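Local coordinates for ABC transporter, periplasmic solute-binding protein (Rhizobium meliloti, PDB 4WED) that probably serves as the periplasmic substrate-binding component of an ABC transporter, delivering a peptide-like or metal-containing solute to its membrane partner, at residues K214-E218 and Y518-L523; V40-K44 and W247-L251. All blocks are in the same frame, centred on the assembly; numbering follows the deposited sequence.

Contact 1 of 2, residues K214-E218 and Y518-L523; sequences KPTYE and YENIVL
T216 and Y217, neighbours in the 214-218 loop, each donate a side-chain hydroxyl to a backbone carbonyl of the 518-523 segment. T216 OG1 gives its proton to I521 O at 2.6 Å. The donor lies in the carbonyl plane on a lone pair, with a C=O...O angle of 136°. With OG1 held between the backbone N and the carbonyl carbon (chi1 55°), the hydroxyl also rests near V522 CA. Y217 reaches back to the start of the same segment: its OH donates to Y518 O at 2.9 Å. It approaches well to the side of the C=O direction, at 116°, and slightly tilted out of the carbonyl plane. That acceptor belongs to the first residue of a type II beta turn, Y518 to I521, which leads into strand 522-523, itself paired antiparallel with strand 504-505 near the C-terminus. Y518 O and I521 O both lie at the edge of the Y217 ring, while P215 CB sits 4.0 Å above one face, over the ring centre. Apolar contacts complete the fit: CE1 of Y217 meets I521 CB at 3.8 Å, and Y217 CB touches L523 CD1. A phenylalanine at Y217 would keep the ring but remove the hydroxyl, and would probably leave Y518 O without this donor. W192 meets the rings of both Y217 and Y518, edge-to-face with the latter.

Contact 2 of 2, residues V40-K44 and W247-L251; sequences VAIAK and WIAPL
Where the end of strand 37-42 meets the irregular loop before helix 253-261, the nearest CA atoms are those of A43 and A249, 4.8 Å apart. One backbone hydrogen bond joins the segments, A43 N to I248 O at 2.8 Å, its N-H bent at 137°. The same oxygen receives a CA-H...O contact from I42 CA at 3.5 Å, and A43 CB also lies against it, so I248 O is met by the N-H of A43, the CA-H of I42 and the A43 methyl.

The side chains are apolar: alanine methyls and the branched ends of two isoleucines. A249 CB points at the strand and settles against A41 CB at 4.0 Å, close to A41 O as well. With I248 CG1 beside the backbone N (chi1 -63°), CG2 is turned opposite that N, lying 3.6 Å from A41 O. It also meets the CG2 methyl of I42 at 4.1 Å, the two side chains crossing at a slant. A43 CB makes a longer contact with P250 CD, 4.3 Å. R231 of helix 228-237 packs on A41, A43 and A249, and takes P250 O as a hydrogen-bond acceptor.

Strand 37-42 runs parallel to 219-224 in a mixed sheet; the loop after strand 242-244 lies against its end, where A41 also bonds to L242 through the backbone, within the alpha/beta architecture of a family 5 solute-binding protein.

Strand 37-42 ties the two contacts together: its L38 touches Y217 and I521 of contact 1, while its last residues and the two that follow supply one side of contact 2. Strand 219-224, which pairs with it, follows directly on the 214-218 loop. The centres of the contacts are 19 Å apart and their nearest atoms about 7 Å, so they do not touch, and their segments alternate along the chain. A sodium ion, whose site includes D62 and D515, lies about 5 Å from the side chain of Y518 and about 10 Å from that of I248, placing contact 1 the nearer by these side chains.

Contact 1 of 2, residues K214-E218 and Y518-L523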
loop_
_atom_site.group_PDB
_atom_site.type_symbol
_atom_site.label_atom_id
_atom_site.label_comp_id
_atom_site.label_asym_id
_atom_site.label_seq_id
_atom_site.Cartn_x
_atom_site.Cartn_y
_atom_site.Cartn_z
ATOM N N LYS A 214 -22.600 7.075 13.181
ATOM C CA LYS A 214 -23.258 7.220 11.907
ATOM C C LYS A 214 -22.769 8.492 11.231
ATOM O O LYS A 214 -22.587 9.507 11.905
ATOM C CB LYS A 214 -24.782 7.292 12.112
ATOM N N PRO A 215 -22.614 8.458 9.896
ATOM C CA PRO A 215 -22.373 9.648 9.039
ATOM C C PRO A 215 -23.285 10.864 9.313
ATOM O O PRO A 215 -24.455 10.701 9.602
ATOM C CB PRO A 215 -22.656 9.130 7.627
ATOM C CG PRO A 215 -22.489 7.633 7.687
ATOM C CD PRO A 215 -22.732 7.204 9.111
ATOM N N THR A 216 -22.762 12.084 9.224
ATOM C CA THR A 216 -23.618 13.266 9.408
ATOM C C THR A 216 -24.651 13.456 8.286
ATOM O O THR A 216 -25.628 14.168 8.456
ATOM C CB THR A 216 -22.808 14.565 9.490
ATOM O OG1 THR A 216 -21.980 14.687 8.327
ATOM C CG2 THR A 216 -21.986 14.600 10.757
ATOM N N TYR A 217 -24.404 12.811 7.150
ATOM C CA TYR A 217 -25.237 12.904 5.956
ATOM C C TYR A 217 -25.924 11.555 5.656
ATOM O O TYR A 217 -25.411 10.473 6.007
ATOM C CB TYR A 217 -24.379 13.320 4.762
ATOM C CG TYR A 217 -23.150 12.459 4.586
ATOM C CD1 TYR A 217 -21.991 12.667 5.362
ATOM C CD2 TYR A 217 -23.130 11.440 3.654
ATOM C CE1 TYR A 217 -20.864 11.853 5.208
ATOM C CE2 TYR A 217 -22.001 10.642 3.481
ATOM C CZ TYR A 217 -20.878 10.836 4.273
ATOM O OH TYR A 217 -19.767 10.012 4.077
ATOM N N GLU A 218 -27.031 11.662 4.919
ATOM C CA GLU A 218 -28.020 10.619 4.728
ATOM C C GLU A 218 -27.676 9.628 3.624
ATOM O O GLU A 218 -28.192 8.492 3.637
ATOM C CB GLU A 218 -29.416 11.241 4.442
ATOM N N TYR A 518 -15.166 8.041 3.579
ATOM C CA TYR A 518 -16.465 8.664 3.896
ATOM C C TYR A 518 -16.499 9.223 5.321
ATOM O O TYR A 518 -17.418 9.980 5.693
ATOM C CB TYR A 518 -17.599 7.655 3.741
ATOM C CG TYR A 518 -17.480 6.469 4.654
ATOM C CD1 TYR A 518 -17.971 6.501 5.955
ATOM C CD2 TYR A 518 -16.837 5.316 4.227
ATOM C CE1 TYR A 518 -17.830 5.398 6.795
ATOM C CE2 TYR A 518 -16.689 4.212 5.056
ATOM C CZ TYR A 518 -17.191 4.255 6.336
ATOM O OH TYR A 518 -17.015 3.147 7.144
ATOM N N GLU A 519 -15.515 8.827 6.123
ATOM C CA GLU A 519 -15.491 9.130 7.529
ATOM C C GLU A 519 -15.396 10.632 7.733
ATOM O O GLU A 519 -14.660 11.319 7.024
ATOM C CB GLU A 519 -14.262 8.486 8.204
ATOM C CG GLU A 519 -14.297 6.958 8.369
ATOM C CD GLU A 519 -13.788 6.182 7.165
ATOM O OE1 GLU A 519 -13.022 6.752 6.349
ATOM O OE2 GLU A 519 -14.143 4.982 7.043
ATOM N N ASN A 520 -16.095 11.087 8.761
ATOM C CA ASN A 520 -15.937 12.385 9.381
ATOM C C ASN A 520 -16.545 13.512 8.597
ATOM O O ASN A 520 -16.583 14.659 9.076
ATOM C CB ASN A 520 -14.469 12.738 9.649
ATOM C CG ASN A 520 -13.777 11.755 10.568
ATOM O OD1 ASN A 520 -12.623 11.372 10.322
ATOM N ND2 ASN A 520 -14.453 11.363 11.637
ATOM N N ILE A 521 -16.988 13.207 7.392
ATOM C CA ILE A 521 -17.401 14.260 6.465
ATOM C C ILE A 521 -18.684 14.917 6.956
ATOM O O ILE A 521 -19.582 14.238 7.464
ATOM C CB ILE A 521 -17.553 13.757 5.014
ATOM C CG1 ILE A 521 -16.176 13.573 4.387
ATOM C CG2 ILE A 521 -18.336 14.779 4.188
ATOM C CD1 ILE A 521 -16.229 12.968 3.015
ATOM N N VAL A 522 -18.718 16.236 6.857
ATOM C CA VAL A 522 -19.936 16.994 7.073
ATOM C C VAL A 522 -20.107 17.945 5.890
ATOM O O VAL A 522 -19.157 18.583 5.455
ATOM C CB VAL A 522 -19.979 17.721 8.445
ATOM C CG1 VAL A 522 -18.687 18.403 8.744
ATOM C CG2 VAL A 522 -21.114 18.740 8.504
ATOM N N LEU A 523 -21.329 18.006 5.366
ATOM C CA LEU A 523 -21.630 18.792 4.180
ATOM C C LEU A 523 -22.273 20.143 4.524
ATOM O O LEU A 523 -23.358 20.174 5.104
ATOM C CB LEU A 523 -22.596 17.999 3.315
ATOM C CG LEU A 523 -22.164 16.615 2.881
ATOM C CD1 LEU A 523 -23.370 15.954 2.230
ATOM C CD2 LEU A 523 -20.999 16.723 1.912
#

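Contact 2 of 2, residues V40-K44 and W247-L251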
loop_
_atom_site.group_PDB
_atom_site.type_symbol
_atom_site.label_atom_id
_atom_site.label_comp_id
_atom_site.label_asym_id
_atom_site.label_seq_id
_atom_site.Cartn_x
_atom_site.Cartn_y
_atom_site.Cartn_z
ATOM N N VAL A 40 -19.272 10.656 -5.136
ATOM C CA VAL A 40 -17.904 10.199 -5.227
ATOM C C VAL A 40 -17.701 9.539 -6.570
ATOM O O VAL A 40 -18.458 8.668 -6.942
ATOM C CB VAL A 40 -17.649 9.162 -4.119
ATOM C CG1 VAL A 40 -16.349 8.399 -4.338
ATOM C CG2 VAL A 40 -17.677 9.849 -2.760
ATOM N N ALA A 41 -16.672 9.939 -7.299
ATOM C CA ALA A 41 -16.421 9.331 -8.586
ATOM C C ALA A 41 -15.863 7.940 -8.389
ATOM O O ALA A 41 -15.223 7.677 -7.404
ATOM C CB ALA A 41 -15.472 10.169 -9.418
ATOM N N ILE A 42 -16.168 7.049 -9.317
ATOM C CA ILE A 42 -15.477 5.783 -9.467
ATOM C C ILE A 42 -15.243 5.573 -10.964
ATOM O O ILE A 42 -16.047 5.997 -11.797
ATOM C CB ILE A 42 -16.263 4.598 -8.848
ATOM C CG1 ILE A 42 -17.671 4.465 -9.458
ATOM C CG2 ILE A 42 -16.349 4.755 -7.331
ATOM C CD1 ILE A 42 -18.448 3.249 -8.946
ATOM N N ALA A 43 -14.125 4.945 -11.293
ATOM C CA ALA A 43 -13.596 4.951 -12.640
ATOM C C ALA A 43 -14.221 3.855 -13.462
ATOM O O ALA A 43 -14.056 3.821 -14.686
ATOM C CB ALA A 43 -12.097 4.791 -12.616
ATOM N N LYS A 44 -14.956 2.980 -12.790
ATOM C CA LYS A 44 -15.661 1.904 -13.461
ATOM C C LYS A 44 -16.730 1.328 -12.534
ATOM O O LYS A 44 -16.691 1.595 -11.363
ATOM C CB LYS A 44 -14.685 0.833 -13.934
ATOM C CG LYS A 44 -13.908 0.158 -12.834
ATOM C CD LYS A 44 -13.177 -1.007 -13.458
ATOM C CE LYS A 44 -12.132 -1.620 -12.558
ATOM N NZ LYS A 44 -11.063 -2.186 -13.422
ATOM N N TRP A 247 -7.235 3.038 -6.801
ATOM C CA TRP A 247 -8.167 1.970 -7.168
ATOM C C TRP A 247 -9.598 2.413 -7.006
ATOM O O TRP A 247 -10.482 1.614 -6.652
ATOM C CB TRP A 247 -7.898 0.715 -6.320
ATOM C CG TRP A 247 -6.503 0.302 -6.462
ATOM C CD1 TRP A 247 -5.565 0.238 -5.488
ATOM C CD2 TRP A 247 -5.846 -0.008 -7.683
ATOM N NE1 TRP A 247 -4.367 -0.139 -6.014
ATOM C CE2 TRP A 247 -4.512 -0.303 -7.366
ATOM C CE3 TRP A 247 -6.268 -0.112 -9.015
ATOM C CZ2 TRP A 247 -3.584 -0.680 -8.335
ATOM C CZ3 TRP A 247 -5.352 -0.491 -9.974
ATOM C CH2 TRP A 247 -4.022 -0.760 -9.634
ATOM N N ILE A 248 -9.827 3.691 -7.252
ATOM C CA ILE A 248 -11.173 4.236 -7.175
ATOM C C ILE A 248 -11.368 5.166 -8.381
ATOM O O ILE A 248 -12.079 4.824 -9.325
ATOM C CB ILE A 248 -11.383 4.937 -5.809
ATOM C CG1 ILE A 248 -11.260 3.921 -4.648
ATOM C CG2 ILE A 248 -12.709 5.662 -5.759
ATOM C CD1 ILE A 248 -11.052 4.584 -3.300
ATOM N N ALA A 249 -10.706 6.309 -8.370
ATOM C CA ALA A 249 -10.825 7.285 -9.465
ATOM C C ALA A 249 -9.547 8.113 -9.527
ATOM O O ALA A 249 -9.531 9.249 -9.076
ATOM C CB ALA A 249 -12.038 8.183 -9.252
ATOM N N PRO A 250 -8.464 7.528 -10.080
ATOM C CA PRO A 250 -7.172 8.161 -9.986
ATOM C C PRO A 250 -7.165 9.610 -10.498
ATOM O O PRO A 250 -7.964 9.998 -11.334
ATOM C CB PRO A 250 -6.282 7.285 -10.870
ATOM C CG PRO A 250 -6.978 5.987 -10.952
ATOM C CD PRO A 250 -8.419 6.363 -10.976
ATOM N N LEU A 251 -6.217 10.369 -9.987
ATOM C CA LEU A 251 -6.120 11.771 -10.259
ATOM C C LEU A 251 -4.633 12.066 -10.291
ATOM O O LEU A 251 -4.003 12.143 -9.240
ATOM C CB LEU A 251 -6.794 12.484 -9.107
ATOM C CG LEU A 251 -6.753 13.990 -9.029
ATOM C CD1 LEU A 251 -7.733 14.565 -10.024
ATOM C CD2 LEU A 251 -7.121 14.424 -7.621
#